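Local coordinates for methyltransferase domain-containing protein (Deinococcus radiodurans, PDB 3M33) that is of unknown function but resembles methyltransferases and may transfer methyl groups, at residues 13-18 with 79-85; 51-57 with 71-77; 165-171 with 206-212. One frame throughout, in Å; residues are numbered along the deposited sequence.

Contact 1: residues 13-18 with 79-85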
loop_
_atom_site.group_PDB
_atom_site.type_symbol
_atom_site.label_atom_id
_atom_site.label_comp_id
_atom_site.label_asym_id
_atom_site.label_seq_id
_atom_site.Cartn_x
_atom_site.Cartn_y
_atom_site.Cartn_z
ATOM N N ARG A 13 15.939 -12.514 -0.385
ATOM C CA ARG A 13 14.884 -12.414 -1.389
ATOM C C ARG A 13 13.522 -12.483 -0.710
ATOM O O ARG A 13 12.695 -11.591 -0.868
ATOM C CB ARG A 13 15.013 -13.531 -2.431
ATOM C CG ARG A 13 14.930 -13.054 -3.884
ATOM C CD ARG A 13 13.520 -13.151 -4.467
ATOM N NE ARG A 13 13.451 -12.573 -5.811
ATOM C CZ ARG A 13 12.421 -12.710 -6.643
ATOM N NH1 ARG A 13 12.457 -12.140 -7.842
ATOM N NH2 ARG A 13 11.358 -13.422 -6.286
ATOM N N LEU A 14 13.307 -13.548 0.055
ATOM C CA LEU A 14 12.055 -13.731 0.774
ATOM C C LEU A 14 11.717 -12.475 1.569
ATOM O O LEU A 14 10.600 -11.946 1.475
ATOM C CB LEU A 14 12.151 -14.932 1.711
ATOM C CG LEU A 14 10.829 -15.348 2.351
ATOM C CD1 LEU A 14 9.793 -15.623 1.267
ATOM C CD2 LEU A 14 11.030 -16.560 3.239
ATOM N N ALA A 15 12.699 -11.990 2.326
ATOM C CA ALA A 15 12.527 -10.797 3.160
ATOM C C ALA A 15 12.216 -9.540 2.338
ATOM O O ALA A 15 11.317 -8.780 2.679
ATOM C CB ALA A 15 13.750 -10.582 4.056
ATOM N N ARG A 16 12.958 -9.324 1.255
ATOM C CA ARG A 16 12.657 -8.211 0.365
ATOM C C ARG A 16 11.225 -8.348 -0.105
ATOM O O ARG A 16 10.484 -7.367 -0.146
ATOM C CB ARG A 16 13.596 -8.177 -0.846
ATOM C CG ARG A 16 15.020 -7.740 -0.532
ATOM C CD ARG A 16 15.788 -7.350 -1.801
ATOM N NE ARG A 16 15.888 -8.443 -2.772
ATOM C CZ ARG A 16 16.916 -9.289 -2.850
ATOM N NH1 ARG A 16 16.917 -10.247 -3.768
ATOM N NH2 ARG A 16 17.942 -9.183 -2.013
ATOM N N GLU A 17 10.828 -9.576 -0.436
ATOM C CA GLU A 17 9.510 -9.801 -1.014
ATOM C C GLU A 17 8.355 -9.641 -0.013
ATOM O O GLU A 17 7.395 -8.911 -0.282
ATOM C CB GLU A 17 9.458 -11.130 -1.769
ATOM C CG GLU A 17 10.295 -11.093 -3.045
ATOM C CD GLU A 17 9.902 -12.149 -4.062
ATOM O OE1 GLU A 17 9.978 -13.352 -3.735
ATOM O OE2 GLU A 17 9.535 -11.773 -5.198
ATOM N N LEU A 18 8.449 -10.283 1.147
ATOM C CA LEU A 18 7.393 -10.123 2.139
ATOM C C LEU A 18 7.370 -8.678 2.638
ATOM O O LEU A 18 6.322 -8.175 3.040
ATOM C CB LEU A 18 7.546 -11.112 3.300
ATOM C CG LEU A 18 7.655 -12.578 2.877
ATOM C CD1 LEU A 18 7.510 -13.502 4.075
ATOM C CD2 LEU A 18 6.607 -12.933 1.818
ATOM N N SER A 79 5.491 -10.556 -9.013
ATOM C CA SER A 79 6.308 -11.728 -8.677
ATOM C C SER A 79 5.510 -13.031 -8.594
ATOM O O SER A 79 4.626 -13.170 -7.753
ATOM C CB SER A 79 7.048 -11.500 -7.361
ATOM O OG SER A 79 7.699 -12.691 -6.952
ATOM N N PRO A 80 5.829 -13.997 -9.466
ATOM C CA PRO A 80 5.095 -15.270 -9.531
ATOM C C PRO A 80 5.188 -16.061 -8.226
ATOM O O PRO A 80 4.186 -16.622 -7.772
ATOM C CB PRO A 80 5.806 -16.035 -10.651
ATOM C CG PRO A 80 6.521 -14.993 -11.443
ATOM C CD PRO A 80 6.910 -13.929 -10.464
ATOM N N GLU A 81 6.369 -16.105 -7.620
ATOM C CA GLU A 81 6.537 -16.900 -6.410
ATOM C C GLU A 81 5.759 -16.249 -5.264
ATOM O O GLU A 81 5.028 -16.913 -4.530
ATOM C CB GLU A 81 8.025 -17.091 -6.068
ATOM C CG GLU A 81 8.840 -17.858 -7.134
ATOM C CD GLU A 81 8.371 -19.306 -7.343
ATOM O OE1 GLU A 81 8.334 -20.082 -6.364
ATOM O OE2 GLU A 81 8.047 -19.676 -8.494
ATOM N N LEU A 82 5.898 -14.938 -5.142
ATOM C CA LEU A 82 5.150 -14.178 -4.163
ATOM C C LEU A 82 3.644 -14.446 -4.294
ATOM O O LEU A 82 2.950 -14.646 -3.301
ATOM C CB LEU A 82 5.461 -12.697 -4.336
ATOM C CG LEU A 82 5.045 -11.794 -3.193
ATOM C CD1 LEU A 82 5.722 -12.235 -1.882
ATOM C CD2 LEU A 82 5.388 -10.350 -3.551
ATOM N N LEU A 83 3.145 -14.492 -5.522
ATOM C CA LEU A 83 1.739 -14.812 -5.736
ATOM C C LEU A 83 1.347 -16.207 -5.227
ATOM O O LEU A 83 0.215 -16.407 -4.795
ATOM C CB LEU A 83 1.352 -14.639 -7.197
ATOM C CG LEU A 83 1.462 -13.204 -7.709
ATOM C CD1 LEU A 83 1.031 -13.139 -9.169
ATOM C CD2 LEU A 83 0.618 -12.269 -6.862
ATOM N N LYS A 84 2.275 -17.158 -5.257
ATOM C CA LYS A 84 2.012 -18.474 -4.659
ATOM C C LYS A 84 1.642 -18.363 -3.175
ATOM O O LYS A 84 0.682 -18.992 -2.722
ATOM C CB LYS A 84 3.206 -19.415 -4.832
ATOM C CG LYS A 84 3.426 -19.867 -6.259
ATOM C CD LYS A 84 4.574 -20.861 -6.359
ATOM C CE LYS A 84 4.859 -21.209 -7.811
ATOM N NZ LYS A 84 6.109 -22.005 -7.952
ATOM N N LEU A 85 2.403 -17.564 -2.425
ATOM C CA LEU A 85 2.074 -17.273 -1.031
ATOM C C LEU A 85 0.732 -16.577 -0.911
ATOM O O LEU A 85 -0.059 -16.869 -0.006
ATOM C CB LEU A 85 3.146 -16.397 -0.390
ATOM C CG LEU A 85 4.525 -17.020 -0.478
ATOM C CD1 LEU A 85 5.578 -16.104 0.129
ATOM C CD2 LEU A 85 4.480 -18.373 0.225
#
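E17 and L82 mark where helix 13-18 comes nearest helix 80-85; their CA atoms lie 6.9 Å apart, while the segment axes keep 10.9 Å between them and cross at -69°. At so wide a separation side chains alone bridge the gap, and they divide into a polar and an apolar half. In the polar half the hydroxyl of S79 donates from OG to E17 OE2 over 2.7 Å, meeting that oxygen on its syn side, 26° out of the carboxylate plane. The same carboxylate oxygen takes a salt bridge from R13 NH2, one turn earlier, again at 2.7 Å, so two donors hold OE2. S79 is also the N-cap of its helix: with OG anti to the backbone N (chi1 173°), the hydroxyl accepts a weak bond from L82 N while still reaching the glutamate. Beside this, CD1 of L82 touches both CB of E17 and CD2 of L18, each at 3.9 Å. L85 approaches L18 at about a right angle, branch to branch, CD1 to CD2 at 3.7 Å, and L14 adds a looser methyl contact to L85. The contact lies near the surface, joining the N-terminal helix 9-18 to the first turns of helix 80-89; L18, L82 and L85 also rest on H59 of the loop after strand 51-55, and L83 packs on V95 and E97 of strand 94-97.

Contact 2: residues 51-57 with 71-77. With SO4 (sulfate ion), chain J.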
loop_
_atom_site.group_PDB
_atom_site.type_symbol
_atom_site.label_atom_id
_atom_site.label_comp_id
_atom_site.label_asym_id
_atom_site.label_seq_id
_atom_site.Cartn_x
_atom_site.Cartn_y
_atom_site.Cartn_z
ATOM N N ARG A 51 -17.415 -6.047 -5.055
ATOM C CA ARG A 51 -16.356 -6.632 -5.876
ATOM C C ARG A 51 -15.097 -5.777 -5.777
ATOM O O ARG A 51 -15.093 -4.610 -6.177
ATOM C CB ARG A 51 -16.772 -6.711 -7.348
ATOM C CG ARG A 51 -18.249 -7.008 -7.577
ATOM C CD ARG A 51 -18.545 -8.477 -7.578
ATOM N NE ARG A 51 -18.151 -9.138 -8.820
ATOM C CZ ARG A 51 -18.333 -10.437 -9.056
ATOM N NH1 ARG A 51 -18.908 -11.206 -8.133
ATOM N NH2 ARG A 51 -17.946 -10.969 -10.209
ATOM N N VAL A 52 -14.026 -6.371 -5.270
ATOM C CA VAL A 52 -12.810 -5.629 -4.991
ATOM C C VAL A 52 -11.690 -5.992 -5.960
ATOM O O VAL A 52 -11.520 -7.155 -6.322
ATOM C CB VAL A 52 -12.332 -5.879 -3.557
ATOM C CG1 VAL A 52 -11.103 -5.012 -3.244
ATOM C CG2 VAL A 52 -13.453 -5.588 -2.573
ATOM N N LEU A 53 -10.949 -4.978 -6.392
ATOM C CA LEU A 53 -9.680 -5.171 -7.074
ATOM C C LEU A 53 -8.572 -4.530 -6.247
ATOM O O LEU A 53 -8.620 -3.328 -5.946
ATOM C CB LEU A 53 -9.706 -4.550 -8.462
ATOM C CG LEU A 53 -8.376 -4.684 -9.209
ATOM C CD1 LEU A 53 -8.142 -6.148 -9.612
ATOM C CD2 LEU A 53 -8.384 -3.809 -10.438
ATOM N N GLU A 54 -7.580 -5.333 -5.868
ATOM C CA GLU A 54 -6.441 -4.826 -5.113
ATOM C C GLU A 54 -5.194 -4.798 -5.975
ATOM O O GLU A 54 -4.756 -5.833 -6.470
ATOM C CB GLU A 54 -6.174 -5.683 -3.874
ATOM C CG GLU A 54 -5.090 -5.098 -2.981
ATOM C CD GLU A 54 -4.469 -6.105 -2.019
ATOM O OE1 GLU A 54 -4.923 -7.271 -1.950
ATOM O OE2 GLU A 54 -3.505 -5.717 -1.332
ATOM N N ALA A 55 -4.629 -3.613 -6.156
ATOM C CA ALA A 55 -3.382 -3.468 -6.902
ATOM C C ALA A 55 -2.174 -3.678 -5.991
ATOM O O ALA A 55 -2.069 -3.073 -4.914
ATOM C CB ALA A 55 -3.313 -2.084 -7.565
ATOM N N GLY A 56 -1.268 -4.550 -6.413
ATOM C CA GLY A 56 -0.034 -4.801 -5.678
ATOM C C GLY A 56 -0.253 -5.581 -4.399
ATOM O O GLY A 56 0.108 -5.098 -3.323
ATOM N N CYS A 57 -0.810 -6.794 -4.504
ATOM C CA CYS A 57 -1.242 -7.526 -3.303
ATOM C C CYS A 57 -0.092 -8.169 -2.530
ATOM O O CYS A 57 -0.294 -8.647 -1.407
ATOM C CB CYS A 57 -2.268 -8.599 -3.659
ATOM S SG CYS A 57 -1.523 -9.835 -4.755
ATOM N N ALA A 71 -17.682 -9.660 -1.645
ATOM C CA ALA A 71 -18.262 -10.679 -2.516
ATOM C C ALA A 71 -17.157 -11.373 -3.292
ATOM O O ALA A 71 -17.201 -12.580 -3.505
ATOM C CB ALA A 71 -19.247 -10.042 -3.506
ATOM N N ARG A 72 -16.180 -10.586 -3.735
ATOM C CA ARG A 72 -15.034 -11.105 -4.480
ATOM C C ARG A 72 -13.844 -10.180 -4.224
ATOM O O ARG A 72 -13.999 -8.965 -4.222
ATOM C CB ARG A 72 -15.349 -11.160 -5.979
ATOM C CG ARG A 72 -14.202 -11.691 -6.842
ATOM C CD ARG A 72 -14.628 -11.916 -8.288
ATOM N NE ARG A 72 -13.526 -12.448 -9.091
ATOM C CZ ARG A 72 -12.844 -11.739 -9.984
ATOM N NH1 ARG A 72 -13.169 -10.472 -10.204
ATOM N NH2 ARG A 72 -11.848 -12.299 -10.664
ATOM N N TRP A 73 -12.673 -10.752 -3.977
ATOM C CA TRP A 73 -11.450 -9.962 -3.842
ATOM C C TRP A 73 -10.487 -10.397 -4.933
ATOM O O TRP A 73 -9.820 -11.424 -4.809
ATOM C CB TRP A 73 -10.810 -10.194 -2.469
ATOM C CG TRP A 73 -9.678 -9.267 -2.111
ATOM C CD1 TRP A 73 -8.358 -9.376 -2.485
ATOM C CD2 TRP A 73 -9.758 -8.109 -1.269
ATOM N NE1 TRP A 73 -7.627 -8.354 -1.938
ATOM C CE2 TRP A 73 -8.461 -7.561 -1.189
ATOM C CE3 TRP A 73 -10.802 -7.485 -0.574
ATOM C CZ2 TRP A 73 -8.184 -6.412 -0.456
ATOM C CZ3 TRP A 73 -10.521 -6.330 0.155
ATOM C CH2 TRP A 73 -9.228 -5.808 0.203
ATOM N N ALA A 74 -10.431 -9.637 -6.019
ATOM C CA ALA A 74 -9.446 -9.908 -7.058
ATOM C C ALA A 74 -8.188 -9.112 -6.709
ATOM O O ALA A 74 -8.281 -8.012 -6.172
ATOM C CB ALA A 74 -9.992 -9.508 -8.436
ATOM N N ALA A 75 -7.016 -9.662 -6.999
ATOM C CA ALA A 75 -5.769 -9.029 -6.574
ATOM C C ALA A 75 -4.653 -9.349 -7.567
ATOM O O ALA A 75 -4.641 -10.438 -8.160
ATOM C CB ALA A 75 -5.393 -9.525 -5.195
ATOM N N TYR A 76 -3.711 -8.426 -7.756
ATOM C CA TYR A 76 -2.570 -8.746 -8.617
ATOM C C TYR A 76 -1.241 -8.204 -8.149
ATOM O O TYR A 76 -1.171 -7.167 -7.490
ATOM C CB TYR A 76 -2.808 -8.277 -10.058
ATOM C CG TYR A 76 -2.851 -6.773 -10.233
ATOM C CD1 TYR A 76 -1.688 -6.044 -10.428
ATOM C CD2 TYR A 76 -4.061 -6.088 -10.208
ATOM C CE1 TYR A 76 -1.730 -4.667 -10.606
ATOM C CE2 TYR A 76 -4.118 -4.718 -10.384
ATOM C CZ TYR A 76 -2.952 -4.015 -10.584
ATOM O OH TYR A 76 -3.010 -2.657 -10.751
ATOM N N ASP A 77 -0.182 -8.919 -8.509
ATOM C CA ASP A 77 1.170 -8.412 -8.375
ATOM C C ASP A 77 2.077 -9.049 -9.421
ATOM O O ASP A 77 1.642 -9.919 -10.194
ATOM C CB ASP A 77 1.725 -8.638 -6.968
ATOM C CG ASP A 77 2.611 -7.476 -6.516
ATOM O OD1 ASP A 77 3.228 -6.830 -7.404
ATOM O OD2 ASP A 77 2.662 -7.188 -5.296
HETATM S S SO4 J . -19.845 -3.701 -6.548
HETATM O O1 SO4 J . -20.131 -2.877 -5.365
HETATM O O2 SO4 J . -20.910 -4.690 -6.741
HETATM O O3 SO4 J . -19.769 -2.851 -7.740
HETATM O O4 SO4 J . -18.598 -4.402 -6.333
#
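R51 to A55 pair in parallel with R72 to Y76, the strand segments 4.5 Å apart at closest and inclined by 16°, joined by the alternating N-H to C=O bonds of a parallel sheet, such as A74 N to V52 O. On the face bearing V52, E54, W73 and A75, the indole of W73 is fixed at two places. V52 CG1 sits over its six-membered ring in a CH-pi contact, 3.7 Å from the centroid and 15° off the normal. At the ring edge NE1 donates to E54 OE1 over 2.9 Å; the oxygen lies in the indole plane, but the carboxylate is turned steeply against the ring and is met on its anti side. The E54 chain, trans at chi1 (-174°) and extended beyond CG, carries the acid along to the indole of the next strand. On the other face, CG of Y76 lies between the backbone N and the carbonyl carbon, which swings the ring across to A55, whose CA lies over one ring face 4.0 Å from the centroid; L53 CD1 meets an edge. R72 CD lies over one face of the R51 guanidinium, while the R72 head is salt-bridged to D94. Past the strand, C57 N bonds to Y76 O at 3.0 Å. This is a beta-alpha-beta crossover, consistent with a Rossmann-like methyltransferase fold: helix 61-66 connects the strands and packs on W73 through A63 and F66, strand 112-118 flanks 51-55, and D77, at the end of its strand, bonds to G58 N and the hydroxyl of Y21.

Contact 3: residues 165-171 with 206-212. With SO4 (sulfate ion), chain I; SO4 (sulfate ion), chain E.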
loop_
_atom_site.group_PDB
_atom_site.type_symbol
_atom_site.label_atom_id
_atom_site.label_comp_id
_atom_site.label_asym_id
_atom_site.label_seq_id
_atom_site.Cartn_x
_atom_site.Cartn_y
_atom_site.Cartn_z
ATOM N N ASP A 165 -6.424 12.501 3.879
ATOM C CA ASP A 165 -5.748 12.646 5.166
ATOM C C ASP A 165 -4.248 12.752 4.952
ATOM O O ASP A 165 -3.686 11.926 4.241
ATOM C CB ASP A 165 -5.929 11.374 5.976
ATOM C CG ASP A 165 -6.917 11.513 7.064
ATOM O OD1 ASP A 165 -6.568 11.136 8.209
ATOM O OD2 ASP A 165 -8.042 11.980 6.765
ATOM N N HIS A 166 -3.602 13.714 5.619
ATOM C CA HIS A 166 -2.153 13.813 5.631
ATOM C C HIS A 166 -1.730 13.546 7.062
ATOM O O HIS A 166 -1.948 14.376 7.947
ATOM C CB HIS A 166 -1.688 15.205 5.153
ATOM C CG HIS A 166 -2.084 15.512 3.741
ATOM N ND1 HIS A 166 -1.493 14.907 2.652
ATOM C CD2 HIS A 166 -3.014 16.362 3.241
ATOM C CE1 HIS A 166 -2.045 15.367 1.542
ATOM N NE2 HIS A 166 -2.971 16.249 1.872
ATOM N N VAL A 167 -1.143 12.368 7.274
ATOM C CA VAL A 167 -0.878 11.839 8.607
ATOM C C VAL A 167 0.612 11.788 8.884
ATOM O O VAL A 167 1.408 11.433 8.001
ATOM C CB VAL A 167 -1.387 10.378 8.726
ATOM C CG1 VAL A 167 -1.392 9.935 10.185
ATOM C CG2 VAL A 167 -2.770 10.245 8.137
ATOM N N SER A 168 0.995 12.093 10.117
ATOM C CA SER A 168 2.413 12.139 10.480
ATOM C C SER A 168 2.561 11.679 11.931
ATOM O O SER A 168 1.892 12.188 12.801
ATOM C CB SER A 168 2.936 13.571 10.333
ATOM O OG SER A 168 4.307 13.665 10.685
ATOM N N VAL A 169 3.433 10.715 12.189
ATOM C CA VAL A 169 3.584 10.168 13.535
ATOM C C VAL A 169 5.061 10.060 13.926
ATOM O O VAL A 169 5.889 9.588 13.148
ATOM C CB VAL A 169 2.921 8.783 13.623
ATOM C CG1 VAL A 169 2.982 8.245 15.060
ATOM C CG2 VAL A 169 1.485 8.895 13.172
ATOM N N LEU A 170 5.405 10.521 15.121
ATOM C CA LEU A 170 6.785 10.440 15.575
ATOM C C LEU A 170 7.195 8.975 15.713
ATOM O O LEU A 170 6.475 8.180 16.311
ATOM C CB LEU A 170 6.942 11.147 16.928
ATOM C CG LEU A 170 8.336 11.138 17.556
ATOM C CD1 LEU A 170 9.316 11.899 16.660
ATOM C CD2 LEU A 170 8.333 11.731 18.955
ATOM N N ALA A 171 8.346 8.617 15.156
ATOM C CA ALA A 171 8.920 7.297 15.399
ATOM C C ALA A 171 10.407 7.436 15.697
ATOM O O ALA A 171 10.982 8.509 15.496
ATOM C CB ALA A 171 8.707 6.396 14.191
ATOM N N TYR A 206 12.219 10.532 13.815
ATOM C CA TYR A 206 11.816 10.929 12.470
ATOM C C TYR A 206 10.292 10.773 12.411
ATOM O O TYR A 206 9.672 10.302 13.381
ATOM C CB TYR A 206 12.515 10.055 11.405
ATOM C CG TYR A 206 11.987 8.642 11.347
ATOM C CD1 TYR A 206 11.046 8.273 10.387
ATOM C CD2 TYR A 206 12.412 7.673 12.258
ATOM C CE1 TYR A 206 10.541 6.978 10.330
ATOM C CE2 TYR A 206 11.904 6.364 12.211
ATOM C CZ TYR A 206 10.964 6.034 11.241
ATOM O OH TYR A 206 10.440 4.764 11.176
ATOM N N ARG A 207 9.679 11.169 11.301
ATOM C CA ARG A 207 8.231 11.067 11.187
ATOM C C ARG A 207 7.844 9.946 10.233
ATOM O O ARG A 207 8.368 9.856 9.141
ATOM C CB ARG A 207 7.634 12.383 10.697
ATOM C CG ARG A 207 8.017 13.571 11.551
ATOM C CD ARG A 207 7.329 13.507 12.910
ATOM N NE ARG A 207 6.098 14.286 12.893
ATOM C CZ ARG A 207 5.853 15.308 13.702
ATOM N NH1 ARG A 207 4.706 15.970 13.597
ATOM N NH2 ARG A 207 6.752 15.659 14.614
ATOM N N GLU A 208 6.944 9.075 10.654
ATOM C CA GLU A 208 6.325 8.165 9.706
ATOM C C GLU A 208 5.121 8.912 9.149
ATOM O O GLU A 208 4.240 9.317 9.898
ATOM C CB GLU A 208 5.875 6.880 10.422
ATOM C CG GLU A 208 7.003 5.888 10.718
ATOM C CD GLU A 208 7.416 5.089 9.485
ATOM O OE1 GLU A 208 6.676 5.134 8.468
ATOM O OE2 GLU A 208 8.468 4.408 9.535
ATOM N N GLU A 209 5.062 9.094 7.839
ATOM C CA GLU A 209 3.990 9.896 7.269
ATOM C C GLU A 209 3.215 9.148 6.191
ATOM O O GLU A 209 3.773 8.337 5.469
ATOM C CB GLU A 209 4.554 11.227 6.743
ATOM C CG GLU A 209 5.465 11.888 7.755
ATOM C CD GLU A 209 5.797 13.341 7.433
ATOM O OE1 GLU A 209 6.210 13.631 6.297
ATOM O OE2 GLU A 209 5.635 14.188 8.330
ATOM N N ARG A 210 1.917 9.421 6.088
ATOM C CA ARG A 210 1.079 8.738 5.111
ATOM C C ARG A 210 0.105 9.709 4.456
ATOM O O ARG A 210 -0.292 10.697 5.061
ATOM C CB ARG A 210 0.291 7.602 5.768
ATOM C CG ARG A 210 1.147 6.578 6.500
ATOM C CD ARG A 210 1.850 5.582 5.545
ATOM N NE ARG A 210 2.507 4.531 6.325
ATOM C CZ ARG A 210 3.703 4.670 6.886
ATOM N NH1 ARG A 210 4.361 5.816 6.733
ATOM N NH2 ARG A 210 4.234 3.687 7.614
ATOM N N HIS A 211 -0.277 9.411 3.219
ATOM C CA HIS A 211 -1.245 10.214 2.483
ATOM C C HIS A 211 -2.413 9.313 2.102
ATOM O O HIS A 211 -2.270 8.463 1.232
ATOM C CB HIS A 211 -0.586 10.743 1.203
ATOM C CG HIS A 211 -1.455 11.649 0.389
ATOM N ND1 HIS A 211 -1.128 12.024 -0.901
ATOM C CD2 HIS A 211 -2.619 12.278 0.678
ATOM C CE1 HIS A 211 -2.057 12.837 -1.369
ATOM N NE2 HIS A 211 -2.979 13.000 -0.438
ATOM N N LEU A 212 -3.566 9.494 2.741
ATOM C CA LEU A 212 -4.737 8.668 2.440
ATOM C C LEU A 212 -5.656 9.380 1.478
ATOM O O LEU A 212 -5.927 10.569 1.648
ATOM C CB LEU A 212 -5.538 8.363 3.707
ATOM C CG LEU A 212 -5.061 7.373 4.756
ATOM C CD1 LEU A 212 -3.746 7.812 5.373
ATOM C CD2 LEU A 212 -6.133 7.230 5.835
HETATM S S SO4 I . 5.346 1.843 10.506
HETATM O O1 SO4 I . 4.266 0.878 10.293
HETATM O O2 SO4 I . 6.233 1.897 9.347
HETATM O O3 SO4 I . 4.765 3.161 10.738
HETATM O O4 SO4 I . 6.136 1.435 11.662
HETATM S S SO4 E . 11.525 15.098 14.140
HETATM O O1 SO4 E . 10.087 15.195 13.893
HETATM O O2 SO4 E . 11.793 13.997 15.060
HETATM O O3 SO4 E . 12.233 14.861 12.882
HETATM O O4 SO4 E . 12.005 16.339 14.746
#
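Two long antiparallel strands, 160-173 and 204-216, meet here in the antiparallel part of the mixed sheet, with D165 opposite L212 and A171 opposite Y206. The hydrogen-bonded pairs are closed by reciprocal bonds, for instance V167 N to R210 O at 2.9 Å, returned by R210 N to V167 O, and the segments run at 152° to each other. On the face of H166, S168, R207 and E209, the S168 hydroxyl is the hub of a relay: it accepts from R207 NE at 2.9 Å, in the guanidinium plane, and donates to the anti lone pair of E209 OE2, OG to OE2 being 2.8 Å. A trans chi1 of 180° points the S168 hydroxyl at both of these partners on the facing strand. Farther along, the imidazoles of H166 and H211 lie side by side in an offset stack, centroids 4.4 Å apart and planes at 25°; CE1 of H166 is over the H211 ring. Outside partners anchor both, L145 O at H166 ND1 and E164 at H211 NE2. On the opposite face A171 CB sits over the Y206 ring, and V167 CG2 meets L212 CD1 at 3.8 Å. There Y206 and R210 hold one carboxylate oxygen of E208 each: the Y206 hydroxyl donates from OH to E208 OE2 at 2.6 Å, and both terminal nitrogens of R210 grip OE1; a sulfate is weakly bonded to R210 NH2. R210 NE is salt-bridged to E35. Helix 36-45 packs on L212 through T37, F38 and W41, helix 176-186 touches Y206, and strand 136-142 flanks 204-216.

How the contacts relate
Contacts 2 and 3 belong to one mixed sheet but to different parts of it: 51-57 with 71-77 joins neighbouring parallel strands, whereas 165-171 with 206-212 joins antiparallel ones, and their centres are 26 Å apart, on opposite sides of the chain's centre. Contact 1 adjoins contact 2 directly, since strand 72-77 leads into helix 80-89; L83 CD1 packs against D77 O at 3.4 Å, and the centres are about 17 Å apart. Between them lies the glycine-rich loop after strand 51-55, which in related methyltransferases lines the cofactor site and may do so here. Contact 3 remains about 13 Å from either of the others at the nearest atoms.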